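Local atomic coordinates of cellulase IBT99 (Metagenomes, PDB entry 6WBT), a protein that probably hydrolyses 6-phospho-alpha-glucosides as a family 4 glycoside hydrolase, and binds NAD, a manganese ion and glucose 6-phosphate. Residues 17-22 against 52-57; 102-108 against 276-282. All blocks are in the same frame, centred on the assembly; numbering follows the deposited sequence.

Overall arrangement
Contact 1 lies in the NAD-binding, Rossmann-like part of the chain, where helix 17-25 runs beside helix 43-60. Contact 2 comes later in the sequence and joins the end of helix 90-103 to the turn after helix 274-277, linking residues of the two family 4 sequence regions. The contacts do not touch: their centres are 35 Å apart and their nearest atoms about 22 Å. The side chain of Thr17 in contact 1 is about 6 Å from NAD and about 13 Å from glucose 6-phosphate, while that of Met280 in contact 2 is about 9 Å from the sugar phosphate.

Contact 1: 17-22 against 52-57; sequences TPGIVK and IVKEVI
Helices 17-22 and 52-57 run nearly parallel, their axes 9.4 Å apart and crossing at -24°, with the CA atoms of Pro18 and Val53 5.4 Å apart. No hydrogen bond crosses between them; the contact is made by apolar side chains, chiefly valines, Pro18 and Ile52. Val53 carries the middle. Its CG1, anti to the backbone N (chi1 179°), points into the fork of Val21 and lies 3.9 Å from both Val21 CG1 and Val21 CG2, the two side chains crossing at about a right angle. The other branch, CG2, meets the Thr17 methyl, CG2, also at 3.9 Å. Thr17 thus splits its roles: the methyl faces the second helix while OG1 makes weak hydrogen bonds to the carbonyls of Gly12 and Ser14. Towards the start of the contact, Pro18 CB and CG both rest on Ile52 CG2, CB at 4.1 Å. Farther along, Val56 CG1 tucks against the base of Lys22, 3.7 Å from its CB, and the lysine then bends at chi2 (-95°) and carries its amino group away to a salt bridge with Asp26. Val21 CG1 reaches across to Val56 and, more loosely, to Ile57. The two helices belong to successive beta-alpha-beta units of the Rossmann-like sheet. Leu36 and Leu38 of strand 33-39 receive Val21, Thr17, Val53 and Ile57, Leu66 of strand 66-69 supports Val53 and Ile57, and helix 296-306 covers Pro18 and Ile52 through Ile298.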
loop_
_atom_site.group_PDB
_atom_site.type_symbol
_atom_site.label_atom_id
_atom_site.label_comp_id
_atom_site.label_asym_id
_atom_site.label_seq_id
_atom_site.Cartn_x
_atom_site.Cartn_y
_atom_site.Cartn_z
ATOM N N THR A 17 -41.139 11.628 -7.888
ATOM C CA THR A 17 -41.437 12.690 -6.929
ATOM C C THR A 17 -42.699 12.419 -6.117
ATOM O O THR A 17 -42.643 12.538 -4.882
ATOM C CB THR A 17 -41.509 14.040 -7.655
ATOM O OG1 THR A 17 -40.250 14.318 -8.279
ATOM C CG2 THR A 17 -41.841 15.157 -6.676
ATOM N N PRO A 18 -43.845 12.055 -6.709
ATOM C CA PRO A 18 -45.015 11.738 -5.871
ATOM C C PRO A 18 -44.795 10.554 -4.950
ATOM O O PRO A 18 -45.483 10.447 -3.927
ATOM C CB PRO A 18 -46.120 11.447 -6.897
ATOM C CG PRO A 18 -45.668 12.110 -8.146
ATOM C CD PRO A 18 -44.180 11.984 -8.143
ATOM N N GLY A 19 -43.857 9.664 -5.275
ATOM C CA GLY A 19 -43.618 8.514 -4.417
ATOM C C GLY A 19 -42.868 8.881 -3.150
ATOM O O GLY A 19 -43.284 8.525 -2.044
ATOM N N ILE A 20 -41.754 9.604 -3.293
ATOM C CA ILE A 20 -40.944 9.941 -2.130
ATOM C C ILE A 20 -41.591 11.026 -1.279
ATOM O O ILE A 20 -41.283 11.136 -0.088
ATOM C CB ILE A 20 -39.524 10.370 -2.545
ATOM C CG1 ILE A 20 -39.530 11.794 -3.105
ATOM C CG2 ILE A 20 -38.949 9.394 -3.563
ATOM C CD1 ILE A 20 -38.167 12.443 -3.126
ATOM N N VAL A 21 -42.478 11.841 -1.858
ATOM C CA VAL A 21 -43.216 12.815 -1.059
ATOM C C VAL A 21 -44.120 12.101 -0.066
ATOM O O VAL A 21 -44.183 12.463 1.116
ATOM C CB VAL A 21 -44.012 13.769 -1.969
ATOM C CG1 VAL A 21 -45.054 14.528 -1.163
ATOM C CG2 VAL A 21 -43.078 14.743 -2.664
ATOM N N LYS A 22 -44.827 11.066 -0.525
ATOM C CA LYS A 22 -45.677 10.293 0.373
ATOM C C LYS A 22 -44.844 9.508 1.379
ATOM O O LYS A 22 -45.220 9.398 2.553
ATOM C CB LYS A 22 -46.575 9.358 -0.438
ATOM C CG LYS A 22 -47.750 8.776 0.335
ATOM C CD LYS A 22 -47.434 7.402 0.903
ATOM C CE LYS A 22 -48.629 6.830 1.648
ATOM N NZ LYS A 22 -48.333 5.494 2.234
ATOM N N ILE A 52 -49.872 16.574 -8.718
ATOM C CA ILE A 52 -50.011 15.298 -8.024
ATOM C C ILE A 52 -49.470 15.404 -6.606
ATOM O O ILE A 52 -50.034 14.829 -5.667
ATOM C CB ILE A 52 -49.309 14.182 -8.815
ATOM C CG1 ILE A 52 -49.663 14.281 -10.297
ATOM C CG2 ILE A 52 -49.698 12.816 -8.270
ATOM C CD1 ILE A 52 -48.944 13.275 -11.148
ATOM N N VAL A 53 -48.367 16.137 -6.425
ATOM C CA VAL A 53 -47.794 16.308 -5.094
ATOM C C VAL A 53 -48.784 17.014 -4.175
ATOM O O VAL A 53 -48.922 16.659 -2.998
ATOM C CB VAL A 53 -46.457 17.069 -5.180
ATOM C CG1 VAL A 53 -45.869 17.274 -3.793
ATOM C CG2 VAL A 53 -45.477 16.318 -6.069
ATOM N N LYS A 54 -49.494 18.016 -4.699
ATOM C CA LYS A 54 -50.541 18.665 -3.916
ATOM C C LYS A 54 -51.663 17.688 -3.588
ATOM O O LYS A 54 -52.227 17.727 -2.488
ATOM C CB LYS A 54 -51.087 19.878 -4.669
ATOM C CG LYS A 54 -50.089 21.011 -4.828
ATOM C CD LYS A 54 -50.592 22.064 -5.799
ATOM C CE LYS A 54 -49.544 23.138 -6.036
ATOM N NZ LYS A 54 -49.983 24.129 -7.059
ATOM N N GLU A 55 -51.996 16.802 -4.529
ATOM C CA GLU A 55 -53.019 15.796 -4.267
ATOM C C GLU A 55 -52.536 14.761 -3.259
ATOM O O GLU A 55 -53.337 14.248 -2.468
ATOM C CB GLU A 55 -53.432 15.117 -5.574
ATOM C CG GLU A 55 -54.858 14.588 -5.584
ATOM C CD GLU A 55 -55.892 15.698 -5.564
ATOM O OE1 GLU A 55 -56.997 15.475 -5.025
ATOM O OE2 GLU A 55 -55.598 16.795 -6.085
ATOM N N VAL A 56 -51.240 14.442 -3.272
ATOM C CA VAL A 56 -50.684 13.544 -2.264
ATOM C C VAL A 56 -50.669 14.222 -0.901
ATOM O O VAL A 56 -51.004 13.608 0.119
ATOM C CB VAL A 56 -49.277 13.078 -2.681
ATOM C CG1 VAL A 56 -48.623 12.285 -1.560
ATOM C CG2 VAL A 56 -49.347 12.247 -3.953
ATOM N N ILE A 57 -50.278 15.498 -0.860
ATOM C CA ILE A 57 -50.309 16.250 0.390
ATOM C C ILE A 57 -51.738 16.366 0.904
ATOM O O ILE A 57 -51.996 16.240 2.107
ATOM C CB ILE A 57 -49.658 17.633 0.195
ATOM C CG1 ILE A 57 -48.147 17.486 0.011
ATOM C CG2 ILE A 57 -49.974 18.555 1.363
ATOM C CD1 ILE A 57 -47.427 18.797 -0.201
#

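Contact 2: 102-108 against 276-282; sequences LKHGCVG and IVDYMDI
Leu102 and the selenomethionine Met280 cross at about a right angle. Both methyls of the leucine fork lie against Met280 CB, CD1 at 4.0 Å; CD2 also lies beside SE, while CD1 also touches the backbone, 3.7 Å from Ile282 CA and equally near Asp281 O. Ile282 CD1 rests on Leu102 CB at 3.8 Å. Cutting Leu102 back to an alanine would remove both methyls and is likely to leave Met280 CB and SE without their cover from this side and open a gap beside the 281-282 backbone, although CB would still meet Ile282 CD1. Beyond CG the Met280 chain is extended, and this carries SE to the Gly108 backbone, 3.4 Å from Gly108 O. Val277 turns both methyls to the peptide groups of the turn, its CG2 3.7 Å from Gly105 O. The two branches of Val107 straddle Ile276 CG2, with Val107 CG1 at 3.7 Å; with chi1 at -66° the isoleucine CG1 leads away and CG2 is the branch turned to Val107. Tyr269 of helix 267-270 covers Val107, Ile276 and Met280. The turn that Val277 packs on is a Schellman motif: Gly105, with positive phi, ends helix 90-103 as Gly105 N bonds to Leu102 O and Cys106 N to Cys101 O. The contact joins the N-terminal family 4 region to the C-terminal one, the Met280 side chain about 9 Å from the bound sugar phosphate.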
loop_
_atom_site.group_PDB
_atom_site.type_symbol
_atom_site.label_atom_id
_atom_site.label_comp_id
_atom_site.label_asym_id
_atom_site.label_seq_id
_atom_site.Cartn_x
_atom_site.Cartn_y
_atom_site.Cartn_z
ATOM N N LEU A 102 -27.216 0.298 -29.352
ATOM C CA LEU A 102 -27.728 -0.845 -30.101
ATOM C C LEU A 102 -27.429 -0.721 -31.589
ATOM O O LEU A 102 -27.329 -1.737 -32.287
ATOM C CB LEU A 102 -29.232 -0.996 -29.871
ATOM C CG LEU A 102 -29.669 -1.254 -28.427
ATOM C CD1 LEU A 102 -31.180 -1.409 -28.343
ATOM C CD2 LEU A 102 -28.968 -2.477 -27.860
ATOM N N LYS A 103 -27.283 0.508 -32.091
ATOM C CA LYS A 103 -26.866 0.706 -33.472
ATOM C C LYS A 103 -25.452 0.195 -33.720
ATOM O O LYS A 103 -25.123 -0.158 -34.858
ATOM C CB LYS A 103 -26.971 2.190 -33.837
ATOM C CG LYS A 103 -26.709 2.512 -35.299
ATOM C CD LYS A 103 -25.396 3.258 -35.474
ATOM C CE LYS A 103 -25.159 3.621 -36.930
ATOM N NZ LYS A 103 -23.899 4.394 -37.111
ATOM N N HIS A 104 -24.617 0.137 -32.684
ATOM C CA HIS A 104 -23.264 -0.391 -32.791
ATOM C C HIS A 104 -23.130 -1.782 -32.184
ATOM O O HIS A 104 -22.005 -2.256 -31.988
ATOM C CB HIS A 104 -22.267 0.566 -32.133
ATOM C CG HIS A 104 -22.113 1.866 -32.857
ATOM N ND1 HIS A 104 -21.195 2.051 -33.867
ATOM C CD2 HIS A 104 -22.763 3.046 -32.718
ATOM C CE1 HIS A 104 -21.284 3.289 -34.320
ATOM N NE2 HIS A 104 -22.228 3.914 -33.640
ATOM N N GLY A 105 -24.242 -2.443 -31.880
ATOM C CA GLY A 105 -24.192 -3.787 -31.331
ATOM C C GLY A 105 -23.651 -3.878 -29.920
ATOM O O GLY A 105 -22.966 -4.852 -29.586
ATOM N N CYS A 106 -23.944 -2.887 -29.082
ATOM C CA CYS A 106 -23.489 -2.874 -27.700
ATOM C C CYS A 106 -24.685 -2.709 -26.771
ATOM O O CYS A 106 -25.765 -2.282 -27.185
ATOM C CB CYS A 106 -22.467 -1.754 -27.452
ATOM S SG CYS A 106 -20.949 -1.910 -28.422
ATOM N N VAL A 107 -24.474 -3.060 -25.504
ATOM C CA VAL A 107 -25.542 -3.003 -24.511
ATOM C C VAL A 107 -25.916 -1.548 -24.264
ATOM O O VAL A 107 -25.104 -0.756 -23.773
ATOM C CB VAL A 107 -25.121 -3.694 -23.208
ATOM C CG1 VAL A 107 -26.154 -3.440 -22.117
ATOM C CG2 VAL A 107 -24.936 -5.182 -23.435
ATOM N N GLY A 108 -27.152 -1.190 -24.603
ATOM C CA GLY A 108 -27.655 0.143 -24.345
ATOM C C GLY A 108 -28.478 0.207 -23.077
ATOM O O GLY A 108 -29.688 -0.042 -23.097
ATOM N N ILE A 276 -27.729 -9.717 -23.987
ATOM C CA ILE A 276 -28.482 -8.486 -23.786
ATOM C C ILE A 276 -28.683 -7.729 -25.093
ATOM O O ILE A 276 -29.760 -7.184 -25.334
ATOM C CB ILE A 276 -27.785 -7.603 -22.727
ATOM C CG1 ILE A 276 -27.825 -8.298 -21.368
ATOM C CG2 ILE A 276 -28.452 -6.242 -22.638
ATOM C CD1 ILE A 276 -29.213 -8.742 -20.967
ATOM N N VAL A 277 -27.658 -7.691 -25.950
ATOM C CA VAL A 277 -27.812 -7.063 -27.258
ATOM C C VAL A 277 -28.877 -7.782 -28.074
ATOM O O VAL A 277 -29.608 -7.156 -28.853
ATOM C CB VAL A 277 -26.457 -7.026 -27.995
ATOM C CG1 VAL A 277 -26.606 -6.390 -29.368
ATOM C CG2 VAL A 277 -25.427 -6.269 -27.169
ATOM N N ASP A 278 -28.998 -9.100 -27.901
ATOM C CA ASP A 278 -30.039 -9.854 -28.590
ATOM C C ASP A 278 -31.408 -9.660 -27.950
ATOM O O ASP A 278 -32.427 -9.720 -28.647
ATOM C CB ASP A 278 -29.682 -11.342 -28.611
ATOM C CG ASP A 278 -28.450 -11.634 -29.446
ATOM O OD1 ASP A 278 -27.392 -11.028 -29.180
ATOM O OD2 ASP A 278 -28.540 -12.475 -30.363
ATOM N N TYR A 279 -31.454 -9.425 -26.636
ATOM C CA TYR A 279 -32.730 -9.299 -25.941
ATOM C C TYR A 279 -33.378 -7.938 -26.158
ATOM O O TYR A 279 -34.611 -7.839 -26.160
ATOM C CB TYR A 279 -32.536 -9.560 -24.445
ATOM C CG TYR A 279 -33.714 -9.160 -23.584
ATOM C CD1 TYR A 279 -34.877 -9.919 -23.566
ATOM C CD2 TYR A 279 -33.658 -8.029 -22.780
ATOM C CE1 TYR A 279 -35.955 -9.557 -22.778
ATOM C CE2 TYR A 279 -34.730 -7.659 -21.989
ATOM C CZ TYR A 279 -35.875 -8.427 -21.992
ATOM O OH TYR A 279 -36.943 -8.062 -21.205
HETATM N N MSE A 280 -32.584 -6.891 -26.344
HETATM C CA MSE A 280 -33.119 -5.539 -26.471
HETATM C C MSE A 280 -33.607 -5.234 -27.883
HETATM O O MSE A 280 -33.129 -5.813 -28.859
HETATM C CB MSE A 280 -32.066 -4.512 -26.053
HETATM C CG MSE A 280 -31.771 -4.504 -24.564
HETATM SE SE MSE A 280 -30.442 -3.168 -24.063
HETATM C CE MSE A 280 -30.602 -3.298 -22.124
ATOM N N ASP A 281 -34.564 -4.316 -27.980
ATOM C CA ASP A 281 -35.127 -3.882 -29.250
ATOM C C ASP A 281 -34.674 -2.456 -29.529
ATOM O O ASP A 281 -34.819 -1.576 -28.674
ATOM C CB ASP A 281 -36.655 -3.964 -29.229
ATOM C CG ASP A 281 -37.265 -3.923 -30.620
ATOM O OD1 ASP A 281 -36.632 -3.366 -31.542
ATOM O OD2 ASP A 281 -38.385 -4.450 -30.791
ATOM N N ILE A 282 -34.124 -2.235 -30.725
ATOM C CA ILE A 282 -33.665 -0.901 -31.100
ATOM C C ILE A 282 -34.832 0.078 -31.167
ATOM O O ILE A 282 -34.677 1.262 -30.845
ATOM C CB ILE A 282 -32.894 -0.964 -32.434
ATOM C CG1 ILE A 282 -32.512 0.439 -32.912
ATOM C CG2 ILE A 282 -33.706 -1.692 -33.490
ATOM C CD1 ILE A 282 -31.526 1.143 -32.014
#